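Local coordinates for universal stress protein (Mycobacterium smegmatis, PDB 5AHW) that binds cyclic AMP and, as a homodimeric member of the universal stress protein A family, probably takes part in cAMP signalling, at residues D97-L102 against L111-V116. Numbering follows the deposited sequence.
Sequences DALVEL and LVVGNV. With CMP (adenosine-3',5'-cyclic-monophosphate), chain K.
L99 joins helix 95-105 to strand 110-114 by meeting two side chains of the strand, L111 and V113, and exemplifies how a single leucine can belong to a hydrophobic core and a ligand pocket at once. Its stem serves the core: L99 CB lies 4.2 Å from L111 CD1, while CD2 of L111 packs against the helix backbone at L99 O. Its tip serves the pocket: with CG anti to the carbonyl carbon (chi1 -67°), the branch is carried from the helix toward V113 and the base, and L99 CD1 reaches V113 CG1 at 4.1 Å, the two side chains crossing at a slant. L99 CD1 also lies 3.6 Å from CMP N3, above the plane of the adenine but outside the ring, covering only that edge. V113 borders the ribose, V113 CA being 3.4 Å from CMP O2'. Past it the backbone takes over: G114 N makes a weak bond to CMP O2', and V116 N, in the loop that follows, a firmer one of 3.0 Å to CMP O5'. The packed part is thus the buried L99, L111 and V113; on the helix's outer side D97 and E101 are exposed, and V116, just past the strand, is exposed yet still touches the ligand, V116 CB lying 3.2 Å from CMP O5'. As in other parallel alpha/beta folds of the HUP clan, the helix covers the sheet beside the nucleotide: L102 and L99 also lean on strand 34-41, and strand 110-114 runs between strands 6-10 and 140-144.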
ATOM      1  N   ASP B  97      17.467  -1.713  -2.061  1.00 25.41           N
ATOM      2  CA  ASP B  97      18.083  -1.248  -3.301  1.00 27.03           C
ATOM      3  C   ASP B  97      17.451  -1.982  -4.483  1.00 26.97           C
ATOM      4  O   ASP B  97      17.077  -1.380  -5.478  1.00 26.28           O
ATOM      5  CB  ASP B  97      19.629  -1.565  -3.308  1.00 28.24           C
ATOM      6  CG  ASP B  97      20.500  -0.634  -2.332  1.00 29.79           C
ATOM      7  OD1 ASP B  97      20.038   0.424  -1.833  1.00 30.27           O
ATOM      8  OD2 ASP B  97      21.695  -0.953  -2.127  1.00 31.67           O
ATOM      9  N   ALA B  98      17.378  -3.303  -4.421  1.00 27.40           N
ATOM     10  CA  ALA B  98      16.910  -4.008  -5.604  1.00 29.46           C
ATOM     11  C   ALA B  98      15.460  -3.629  -5.937  1.00 28.22           C
ATOM     12  O   ALA B  98      15.148  -3.386  -7.098  1.00 28.54           O
ATOM     13  CB  ALA B  98      17.052  -5.523  -5.415  1.00 31.46           C
ATOM     14  N   LEU B  99      14.593  -3.494  -4.929  1.00 27.10           N
ATOM     15  CA  LEU B  99      13.161  -3.226  -5.180  1.00 27.85           C
ATOM     16  C   LEU B  99      12.941  -1.779  -5.644  1.00 28.68           C
ATOM     17  O   LEU B  99      12.260  -1.547  -6.654  1.00 29.49           O
ATOM     18  CB  LEU B  99      12.286  -3.518  -3.968  1.00 26.97           C
ATOM     19  CG  LEU B  99      12.239  -4.986  -3.611  1.00 28.43           C
ATOM     20  CD1 LEU B  99      11.659  -5.227  -2.220  1.00 27.52           C
ATOM     21  CD2 LEU B  99      11.409  -5.751  -4.610  1.00 29.95           C
ATOM     22  N   VAL B 100      13.589  -0.822  -4.993  1.00 29.17           N
ATOM     23  CA  VAL B 100      13.452   0.586  -5.406  1.00 30.07           C
ATOM     24  C   VAL B 100      14.037   0.856  -6.749  1.00 30.60           C
ATOM     25  O   VAL B 100      13.424   1.511  -7.615  1.00 30.74           O
ATOM     26  CB  VAL B 100      14.035   1.520  -4.377  1.00 31.97           C
ATOM     27  CG1 VAL B 100      13.900   2.942  -4.840  1.00 35.08           C
ATOM     28  CG2 VAL B 100      13.236   1.343  -3.072  1.00 34.20           C
ATOM     29  N   GLU B 101      15.201   0.311  -6.985  1.00 30.23           N
ATOM     30  CA  GLU B 101      15.771   0.513  -8.317  1.00 32.84           C
ATOM     31  C   GLU B 101      14.963  -0.143  -9.417  1.00 32.00           C
ATOM     32  O   GLU B 101      14.836   0.423 -10.497  1.00 32.70           O
ATOM     33  CB  GLU B 101      17.223   0.039  -8.372  1.00 35.51           C
ATOM     34  CG  GLU B 101      18.102   0.847  -7.428  1.00 37.30           C
ATOM     35  CD  GLU B 101      19.537   0.342  -7.304  1.00 40.75           C
ATOM     36  OE1 GLU B 101      19.977  -0.575  -8.079  1.00 42.62           O
ATOM     37  OE2 GLU B 101      20.196   0.880  -6.360  1.00 42.27           O
ATOM     38  N   LEU B 102      14.443  -1.337  -9.157  1.00 30.84           N
ATOM     39  CA  LEU B 102      13.695  -2.053 -10.173  1.00 32.21           C
ATOM     40  C   LEU B 102      12.472  -1.250 -10.527  1.00 32.56           C
ATOM     41  O   LEU B 102      12.087  -1.118 -11.653  1.00 31.88           O
ATOM     42  CB  LEU B 102      13.323  -3.468  -9.710  1.00 32.27           C
ATOM     43  CG  LEU B 102      12.285  -4.244 -10.519  1.00 33.61           C
ATOM     44  CD1 LEU B 102      12.779  -4.428 -11.957  1.00 35.45           C
ATOM     45  CD2 LEU B 102      12.060  -5.582  -9.890  1.00 33.24           C
ATOM     46  N   LEU B 111       4.558  -0.620  -5.880  1.00 27.66           N
ATOM     47  CA  LEU B 111       5.492  -1.553  -5.321  1.00 27.09           C
ATOM     48  C   LEU B 111       4.881  -2.199  -4.069  1.00 26.04           C
ATOM     49  O   LEU B 111       4.388  -1.509  -3.200  1.00 25.63           O
ATOM     50  CB  LEU B 111       6.709  -0.707  -4.964  1.00 27.82           C
ATOM     51  CG  LEU B 111       7.929  -1.343  -4.387  1.00 29.60           C
ATOM     52  CD1 LEU B 111       8.258  -2.712  -4.996  1.00 31.54           C
ATOM     53  CD2 LEU B 111       8.984  -0.313  -4.682  1.00 31.09           C
ATOM     54  N   VAL B 112       4.878  -3.523  -3.986  1.00 25.53           N
ATOM     55  CA  VAL B 112       4.245  -4.218  -2.914  1.00 24.75           C
ATOM     56  C   VAL B 112       5.277  -4.992  -2.080  1.00 24.30           C
ATOM     57  O   VAL B 112       6.135  -5.734  -2.598  1.00 24.31           O
ATOM     58  CB  VAL B 112       3.237  -5.200  -3.505  1.00 26.68           C
ATOM     59  CG1 VAL B 112       2.439  -5.926  -2.417  1.00 26.50           C
ATOM     60  CG2 VAL B 112       2.283  -4.448  -4.412  1.00 27.91           C
ATOM     61  N   VAL B 113       5.179  -4.828  -0.763  1.00 24.13           N
ATOM     62  CA  VAL B 113       5.951  -5.557   0.211  1.00 23.48           C
ATOM     63  C   VAL B 113       5.055  -6.009   1.375  1.00 23.96           C
ATOM     64  O   VAL B 113       4.009  -5.432   1.625  1.00 25.52           O
ATOM     65  CB  VAL B 113       7.144  -4.691   0.749  1.00 23.49           C
ATOM     66  CG1 VAL B 113       8.174  -4.382  -0.332  1.00 24.17           C
ATOM     67  CG2 VAL B 113       6.691  -3.379   1.316  1.00 24.00           C
ATOM     68  N   GLY B 114       5.431  -7.071   2.069  1.00 24.08           N
ATOM     69  CA  GLY B 114       4.874  -7.379   3.401  1.00 23.91           C
ATOM     70  C   GLY B 114       5.465  -6.493   4.459  1.00 23.53           C
ATOM     71  O   GLY B 114       6.301  -5.619   4.156  1.00 22.36           O
ATOM     72  N   ASN B 115       5.081  -6.751   5.709  1.00 24.26           N
ATOM     73  CA  ASN B 115       5.317  -5.846   6.808  1.00 24.49           C
ATOM     74  C   ASN B 115       6.253  -6.371   7.837  1.00 26.05           C
ATOM     75  O   ASN B 115       6.393  -5.786   8.904  1.00 28.24           O
ATOM     76  CB  ASN B 115       3.957  -5.536   7.471  1.00 25.50           C
ATOM     77  CG  ASN B 115       3.392  -6.693   8.303  1.00 26.63           C
ATOM     78  OD1 ASN B 115       3.681  -7.894   8.108  1.00 26.97           O
ATOM     79  ND2 ASN B 115       2.539  -6.339   9.234  1.00 29.11           N
ATOM     80  N   VAL B 116       6.870  -7.508   7.576  1.00 28.15           N
ATOM     81  CA  VAL B 116       7.723  -8.141   8.577  1.00 28.18           C
ATOM     82  C   VAL B 116       8.804  -7.163   8.871  1.00 28.89           C
ATOM     83  O   VAL B 116       9.429  -6.646   7.978  1.00 26.74           O
ATOM     84  CB  VAL B 116       8.286  -9.476   8.076  1.00 28.70           C
ATOM     85  CG1 VAL B 116       9.357 -10.035   9.002  1.00 29.11           C
ATOM     86  CG2 VAL B 116       7.137 -10.466   7.910  1.00 29.90           C
TER
HETATM   87  P   CMP K1148       7.283 -10.131   4.252  1.00 30.68           P
HETATM   88  O1P CMP K1148       5.798 -10.426   4.428  1.00 30.29           O
HETATM   89  O2P CMP K1148       8.079 -11.307   4.582  1.00 27.24           O
HETATM   90  O5' CMP K1148       7.779  -8.818   4.976  1.00 28.45           O
HETATM   91  C5' CMP K1148       8.960  -8.053   4.629  1.00 32.74           C
HETATM   92  C4' CMP K1148       8.974  -7.947   3.130  1.00 28.98           C
HETATM   93  O4' CMP K1148      10.166  -7.391   2.604  1.00 33.95           O
HETATM   94  C3' CMP K1148       8.861  -9.251   2.433  1.00 30.23           C
HETATM   95  O3' CMP K1148       7.568  -9.782   2.690  1.00 28.99           O
HETATM   96  C2' CMP K1148       9.205  -8.874   0.985  1.00 30.09           C
HETATM   97  O2' CMP K1148       8.135  -8.226   0.285  1.00 29.70           O
HETATM   98  C1' CMP K1148      10.325  -7.857   1.260  1.00 29.50           C
HETATM   99  N9  CMP K1148      11.609  -8.587   1.126  1.00 32.03           N
HETATM  100  C8  CMP K1148      12.383  -9.067   2.118  1.00 31.23           C
HETATM  101  N7  CMP K1148      13.435  -9.738   1.624  1.00 29.27           N
HETATM  102  C5  CMP K1148      13.355  -9.678   0.315  1.00 31.18           C
HETATM  103  C6  CMP K1148      14.166 -10.141  -0.825  1.00 31.36           C
HETATM  104  N6  CMP K1148      15.284 -10.816  -0.599  1.00 30.39           N
HETATM  105  N1  CMP K1148      13.742  -9.875  -2.068  1.00 29.28           N
HETATM  106  C2  CMP K1148      12.616  -9.198  -2.319  1.00 30.83           C
HETATM  107  N3  CMP K1148      11.812  -8.754  -1.331  1.00 31.13           N
HETATM  108  C4  CMP K1148      12.134  -8.956  -0.027  1.00 32.02           C